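Local atomic coordinates of A-adding tRNA nucleotidyltransferase (Aquifex aeolicus, PDB entry 4WC2), a protein that adds the terminal adenosine to tRNAs ending in CC, using ATP and magnesium, and so completes their 3' CCA end. Residues V19-L24 with T107-A112; A95-D100 with T122-F127. One frame throughout, in Å; residues are numbered along the deposited sequence.

Interaction 1: V19-L24 with T107-A112. With APC (diphosphomethylphosphonic acid adenosyl ester), chain C.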
loop_
_atom_site.group_PDB
_atom_site.type_symbol
_atom_site.label_atom_id
_atom_site.label_comp_id
_atom_site.label_asym_id
_atom_site.label_seq_id
_atom_site.Cartn_x
_atom_site.Cartn_y
_atom_site.Cartn_z
ATOM N N VAL A 19 5.328 5.099 -15.014
ATOM C CA VAL A 19 4.779 4.265 -16.080
ATOM C C VAL A 19 5.887 3.662 -16.931
ATOM O O VAL A 19 5.859 2.472 -17.236
ATOM C CB VAL A 19 3.832 5.061 -16.994
ATOM C CG1 VAL A 19 3.174 4.133 -18.013
ATOM C CG2 VAL A 19 2.792 5.800 -16.165
ATOM N N VAL A 20 6.870 4.483 -17.291
ATOM C CA VAL A 20 8.023 4.003 -18.046
ATOM C C VAL A 20 8.761 2.925 -17.261
ATOM O O VAL A 20 9.000 1.826 -17.770
ATOM C CB VAL A 20 8.996 5.144 -18.385
ATOM C CG1 VAL A 20 10.251 4.599 -19.050
ATOM C CG2 VAL A 20 8.314 6.164 -19.276
ATOM N N ARG A 21 9.094 3.242 -16.012
ATOM C CA ARG A 21 9.807 2.313 -15.142
ATOM C C ARG A 21 9.114 0.952 -15.109
ATOM O O ARG A 21 9.718 -0.074 -15.440
ATOM C CB ARG A 21 9.911 2.882 -13.725
ATOM C CG ARG A 21 10.546 1.936 -12.723
ATOM C CD ARG A 21 10.151 2.282 -11.294
ATOM N NE ARG A 21 8.713 2.148 -11.074
ATOM C CZ ARG A 21 7.940 3.101 -10.559
ATOM N NH1 ARG A 21 8.464 4.265 -10.200
ATOM N NH2 ARG A 21 6.643 2.887 -10.396
ATOM N N ASP A 22 7.834 0.966 -14.745
ATOM C CA ASP A 22 7.034 -0.251 -14.671
ATOM C C ASP A 22 7.101 -1.044 -15.970
ATOM O O ASP A 22 7.146 -2.275 -15.945
ATOM C CB ASP A 22 5.577 0.080 -14.338
ATOM C CG ASP A 22 5.398 0.551 -12.909
ATOM O OD1 ASP A 22 6.208 0.156 -12.044
ATOM O OD2 ASP A 22 4.443 1.313 -12.647
ATOM N N ILE A 23 7.122 -0.338 -17.098
ATOM C CA ILE A 23 7.186 -0.996 -18.397
ATOM C C ILE A 23 8.514 -1.723 -18.550
ATOM O O ILE A 23 8.552 -2.890 -18.936
ATOM C CB ILE A 23 7.010 0.001 -19.561
ATOM C CG1 ILE A 23 5.565 0.488 -19.634
ATOM C CG2 ILE A 23 7.406 -0.640 -20.883
ATOM C CD1 ILE A 23 5.345 1.558 -20.677
ATOM N N LEU A 24 9.600 -1.030 -18.228
ATOM C CA LEU A 24 10.932 -1.609 -18.343
ATOM C C LEU A 24 11.117 -2.750 -17.346
ATOM O O LEU A 24 11.903 -3.670 -17.575
ATOM C CB LEU A 24 11.998 -0.533 -18.138
ATOM C CG LEU A 24 12.143 0.470 -19.286
ATOM C CD1 LEU A 24 13.057 1.622 -18.892
ATOM C CD2 LEU A 24 12.664 -0.224 -20.536
ATOM N N THR A 107 16.129 8.867 -10.570
ATOM C CA THR A 107 16.516 8.654 -11.963
ATOM C C THR A 107 15.651 7.617 -12.677
ATOM O O THR A 107 15.307 7.788 -13.844
ATOM C CB THR A 107 17.991 8.216 -12.066
ATOM O OG1 THR A 107 18.195 7.017 -11.305
ATOM C CG2 THR A 107 18.904 9.309 -11.546
ATOM N N ILE A 108 15.304 6.544 -11.974
ATOM C CA ILE A 108 14.468 5.498 -12.551
ATOM C C ILE A 108 13.048 5.999 -12.795
ATOM O O ILE A 108 12.315 5.434 -13.606
ATOM C CB ILE A 108 14.425 4.243 -11.656
ATOM C CG1 ILE A 108 13.932 4.593 -10.252
ATOM C CG2 ILE A 108 15.797 3.591 -11.594
ATOM C CD1 ILE A 108 13.671 3.381 -9.386
ATOM N N ASN A 109 12.663 7.063 -12.097
ATOM C CA ASN A 109 11.373 7.703 -12.333
ATOM C C ASN A 109 11.469 8.863 -13.320
ATOM O O ASN A 109 10.457 9.448 -13.702
ATOM C CB ASN A 109 10.776 8.202 -11.015
ATOM C CG ASN A 109 10.342 7.073 -10.108
ATOM O OD1 ASN A 109 10.134 5.946 -10.557
ATOM N ND2 ASN A 109 10.191 7.372 -8.821
ATOM N N ALA A 110 12.689 9.183 -13.736
ATOM C CA ALA A 110 12.944 10.406 -14.494
ATOM C C ALA A 110 12.979 10.214 -16.009
ATOM O O ALA A 110 13.272 11.156 -16.743
ATOM C CB ALA A 110 14.247 11.034 -14.029
ATOM N N MET A 111 12.711 9.000 -16.481
ATOM C CA MET A 111 12.818 8.725 -17.914
ATOM C C MET A 111 11.532 8.998 -18.698
ATOM O O MET A 111 10.488 9.315 -18.123
ATOM C CB MET A 111 13.256 7.279 -18.131
ATOM C CG MET A 111 14.600 6.940 -17.500
ATOM S SD MET A 111 14.998 5.189 -17.629
ATOM C CE MET A 111 13.664 4.472 -16.670
ATOM N N ALA A 112 11.612 8.846 -20.018
ATOM C CA ALA A 112 10.471 9.110 -20.889
ATOM C C ALA A 112 10.513 8.291 -22.177
ATOM O O ALA A 112 11.586 7.969 -22.689
ATOM C CB ALA A 112 10.396 10.589 -21.217
HETATM P PG APC C . 2.699 4.938 -7.581
HETATM O O1G APC C . 1.810 4.808 -8.797
HETATM O O2G APC C . 2.190 6.089 -6.688
HETATM O O3G APC C . 2.663 3.610 -6.779
HETATM P PB APC C . 4.589 6.470 -8.922
HETATM O O1B APC C . 6.103 6.468 -9.133
HETATM O O2B APC C . 3.894 6.375 -10.277
HETATM O O3B APC C . 4.194 5.246 -8.043
HETATM P PA APC C . 2.833 8.968 -8.872
HETATM O O1A APC C . 1.783 8.006 -9.519
HETATM O O2A APC C . 2.086 9.888 -7.804
HETATM C C3A APC C . 4.129 8.024 -8.022
HETATM O "O5'" APC C . 3.467 9.919 -9.990
HETATM C "C5'" APC C . 4.516 9.456 -10.748
HETATM C "C4'" APC C . 5.398 10.601 -11.116
HETATM O "O4'" APC C . 5.219 11.579 -10.277
HETATM C "C3'" APC C . 6.972 10.153 -11.072
HETATM O "O3'" APC C . 7.709 10.725 -12.270
HETATM C "C2'" APC C . 7.440 10.591 -10.050
HETATM O "O2'" APC C . 8.896 11.030 -10.268
HETATM C "C1'" APC C . 6.534 11.873 -9.700
HETATM N N9 APC C . 6.448 12.047 -8.394
HETATM C C8 APC C . 5.604 11.560 -7.433
HETATM N N7 APC C . 6.023 12.111 -6.286
HETATM C C5 APC C . 7.099 12.920 -6.561
HETATM C C6 APC C . 7.937 13.737 -5.788
HETATM N N6 APC C . 7.783 13.880 -4.367
HETATM N N1 APC C . 8.949 14.455 -6.253
HETATM C C2 APC C . 9.182 14.385 -7.606
HETATM N N3 APC C . 8.380 13.588 -8.413
HETATM C C4 APC C . 7.358 12.876 -7.887
#
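Val20 lays its two methyl branches over the 107-112 segment where that loop enters the central sheet. Val20 CG1, anti to the backbone N (chi1 174°), lies 4.1 Å from Met111 CB. Val20 CG2 sits 4.0 Å from Ala112 CA. One turn on, Leu24 meets the bent Met111 side chain tip to tip, with Leu24 CD1 3.7 Å from Met111 CE. Ile15 and Leu130 close round this apolar patch. An alanine in place of Val20 would probably open a gap beside Met111 CB and Ala112 CA, leaving Met111 to rest mainly on Leu24 and Leu130. The polar half lies at Arg21. A bend at chi3 turns its guanidinium alongside the Asn109 amide. Arg21 NH1 is placed as a donor to Asn109 OD1, but the modelled spacing is too short to trust in detail. Asn109 ND2 is taken by Asp105. Arg21 NH1 also makes a weak bond of 3.4 Å to the beta-phosphate oxygen O1B of APC. Asp22 OD1 meets Arg21 NH2 in the guanidinium plane at 3.2 Å. Arg21 of the helix and Asn109 of the loop thus meet at the nucleotide, both among the residues that bind ATP, and the positive guanidinium is likely to offset phosphate charge.

Interaction 2: A95-D100 with T122-F127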
loop_
_atom_site.group_PDB
_atom_site.type_symbol
_atom_site.label_atom_id
_atom_site.label_comp_id
_atom_site.label_asym_id
_atom_site.label_seq_id
_atom_site.Cartn_x
_atom_site.Cartn_y
_atom_site.Cartn_z
ATOM N N ALA A 95 8.626 25.202 -21.137
ATOM C CA ALA A 95 9.619 24.322 -20.533
ATOM C C ALA A 95 9.875 23.091 -21.391
ATOM O O ALA A 95 8.938 22.459 -21.877
ATOM C CB ALA A 95 9.177 23.907 -19.139
ATOM N N SER A 96 11.147 22.758 -21.575
ATOM C CA SER A 96 11.518 21.556 -22.309
ATOM C C SER A 96 11.233 20.318 -21.472
ATOM O O SER A 96 11.090 20.404 -20.252
ATOM C CB SER A 96 12.993 21.592 -22.707
ATOM O OG SER A 96 13.811 21.145 -21.638
ATOM N N LEU A 97 11.137 19.173 -22.141
ATOM C CA LEU A 97 10.901 17.897 -21.475
ATOM C C LEU A 97 11.965 17.609 -20.419
ATOM O O LEU A 97 11.670 17.041 -19.364
ATOM C CB LEU A 97 10.858 16.767 -22.505
ATOM C CG LEU A 97 10.883 15.331 -21.976
ATOM C CD1 LEU A 97 9.600 15.008 -21.221
ATOM C CD2 LEU A 97 11.131 14.337 -23.104
ATOM N N LYS A 98 13.197 18.022 -20.701
ATOM C CA LYS A 98 14.299 17.824 -19.769
ATOM C C LYS A 98 14.076 18.591 -18.470
ATOM O O LYS A 98 14.293 18.054 -17.381
ATOM C CB LYS A 98 15.628 18.241 -20.399
ATOM C CG LYS A 98 16.832 17.838 -19.568
ATOM C CD LYS A 98 18.139 18.236 -20.221
ATOM C CE LYS A 98 19.312 17.789 -19.363
ATOM N NZ LYS A 98 20.611 18.349 -19.822
ATOM N N GLU A 99 13.641 19.845 -18.591
ATOM C CA GLU A 99 13.355 20.678 -17.424
ATOM C C GLU A 99 12.219 20.093 -16.588
ATOM O O GLU A 99 12.167 20.293 -15.377
ATOM C CB GLU A 99 13.008 22.109 -17.851
ATOM C CG GLU A 99 14.177 22.905 -18.420
ATOM C CD GLU A 99 13.800 24.336 -18.762
ATOM O OE1 GLU A 99 12.709 24.548 -19.331
ATOM O OE2 GLU A 99 14.595 25.251 -18.455
ATOM N N ASP A 100 11.310 19.377 -17.244
ATOM C CA ASP A 100 10.200 18.729 -16.552
ATOM C C ASP A 100 10.625 17.418 -15.888
ATOM O O ASP A 100 10.059 17.017 -14.873
ATOM C CB ASP A 100 9.043 18.470 -17.521
ATOM C CG ASP A 100 7.828 17.865 -16.835
ATOM O OD1 ASP A 100 7.798 16.629 -16.647
ATOM O OD2 ASP A 100 6.903 18.628 -16.486
ATOM N N THR A 122 11.054 5.557 -28.842
ATOM C CA THR A 122 12.372 5.912 -28.318
ATOM C C THR A 122 12.360 6.252 -26.831
ATOM O O THR A 122 11.590 7.102 -26.384
ATOM C CB THR A 122 12.973 7.109 -29.080
ATOM O OG1 THR A 122 13.151 6.759 -30.458
ATOM C CG2 THR A 122 14.315 7.510 -28.486
ATOM N N LEU A 123 13.224 5.581 -26.077
ATOM C CA LEU A 123 13.410 5.872 -24.661
ATOM C C LEU A 123 14.314 7.085 -24.495
ATOM O O LEU A 123 15.374 7.165 -25.115
ATOM C CB LEU A 123 14.009 4.665 -23.937
ATOM C CG LEU A 123 14.329 4.842 -22.450
ATOM C CD1 LEU A 123 13.047 5.012 -21.648
ATOM C CD2 LEU A 123 15.153 3.672 -21.926
ATOM N N ILE A 124 13.895 8.031 -23.661
ATOM C CA ILE A 124 14.682 9.234 -23.425
ATOM C C ILE A 124 15.180 9.276 -21.986
ATOM O O ILE A 124 14.393 9.436 -21.054
ATOM C CB ILE A 124 13.868 10.505 -23.728
ATOM C CG1 ILE A 124 13.363 10.477 -25.173
ATOM C CG2 ILE A 124 14.705 11.751 -23.474
ATOM C CD1 ILE A 124 12.516 11.671 -25.548
ATOM N N ASP A 125 16.490 9.120 -21.809
ATOM C CA ASP A 125 17.084 9.127 -20.478
ATOM C C ASP A 125 18.243 10.118 -20.402
ATOM O O ASP A 125 19.305 9.899 -20.984
ATOM C CB ASP A 125 17.557 7.716 -20.115
ATOM C CG ASP A 125 18.075 7.612 -18.696
ATOM O OD1 ASP A 125 17.761 8.497 -17.872
ATOM O OD2 ASP A 125 18.786 6.628 -18.401
ATOM N N TYR A 126 18.030 11.213 -19.681
ATOM C CA TYR A 126 19.073 12.208 -19.475
ATOM C C TYR A 126 19.993 11.851 -18.312
ATOM O O TYR A 126 21.212 11.997 -18.396
ATOM C CB TYR A 126 18.448 13.588 -19.246
ATOM C CG TYR A 126 17.630 14.083 -20.417
ATOM C CD1 TYR A 126 18.246 14.505 -21.587
ATOM C CD2 TYR A 126 16.243 14.131 -20.352
ATOM C CE1 TYR A 126 17.505 14.958 -22.661
ATOM C CE2 TYR A 126 15.494 14.585 -21.422
ATOM C CZ TYR A 126 16.131 14.997 -22.574
ATOM O OH TYR A 126 15.392 15.450 -23.643
ATOM N N PHE A 127 19.387 11.380 -17.230
ATOM C CA PHE A 127 20.058 11.287 -15.939
ATOM C C PHE A 127 20.625 9.904 -15.619
ATOM O O PHE A 127 21.120 9.669 -14.519
ATOM C CB PHE A 127 19.085 11.743 -14.856
ATOM C CG PHE A 127 18.281 12.942 -15.265
ATOM C CD1 PHE A 127 18.900 14.163 -15.475
ATOM C CD2 PHE A 127 16.917 12.845 -15.479
ATOM C CE1 PHE A 127 18.173 15.268 -15.868
ATOM C CE2 PHE A 127 16.184 13.947 -15.874
ATOM C CZ PHE A 127 16.813 15.159 -16.069
#
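Leu97, the residue after the N-cap Ser96, meets Ile124 at the start of the short helix 97-101, in a purely apolar touch. Leu97 CD2 lies 3.9 Å from Ile124 CD1. Both side chains also pack on Tyr14 of strand 12-16, and Leu97 reaches Val16 and Val35 as well. This places the helix start against the sheet.

Lys98 carries most of the contact. Its CG is anti to the backbone N (chi1 -170°), and the chain beyond is extended, which draws the methylenes across one face of the Tyr126 ring. Lys98 CB lies over the CE2 side of that ring, 3.8 Å from Tyr126 CE2. Lys98 CG stands over the middle, 3.8 Å from the Tyr126 ring centroid and 10° off the ring normal, a clear CH-pi contact. Lys98 CD passes on toward Tyr126 CD1, at 4.0 Å. The aliphatic part of the lysine therefore covers this surface tyrosine. The Lys98 carbonyl O approaches the edge of the Phe127 ring, 4.1 Å from Phe127 CZ. Tyr126 CB lies over one face of that same ring. Leu101 of the helix packs on both aromatic residues.

Glu99 turns back to the N-cap. Ser96 OG accepts a weak bond from Glu99 N, and Ser96 N donates to Glu99 OE1 at 3.3 Å. These two reciprocal bonds form a capping box.

At the end of the segment, Asp100 forms a salt bridge with Arg104, a residue that binds ATP.

The whole is a capped helix lying across inner strands 12-16 and 31-37 of the mixed sheet in the nucleotidyltransferase head domain and reaching the outermost strand 123-124.

Overall arrangement
Helix 18-24 follows helix 2-8 and strand 12-16. The chain then runs through most of the mixed sheet before helix 97-101. The loop at 107-112 returns to helix 18-24 and closes interaction 1, spanning 82 intervening residues. Strand 123-124 and the residues after it come back to helix 97-101 and close interaction 2, a shorter loop of 21 residues. The two loops cross, since 95-100 lies inside the first and 122-127 beyond it. Their centres are 11 Å apart. Ala112 pairs with Ile124 between neighbouring strands, and Ala110 packs on Phe127. Together they tie helix 18-24, through the 107-112 loop, to strand 123-124 and helix 97-101, all within the head domain.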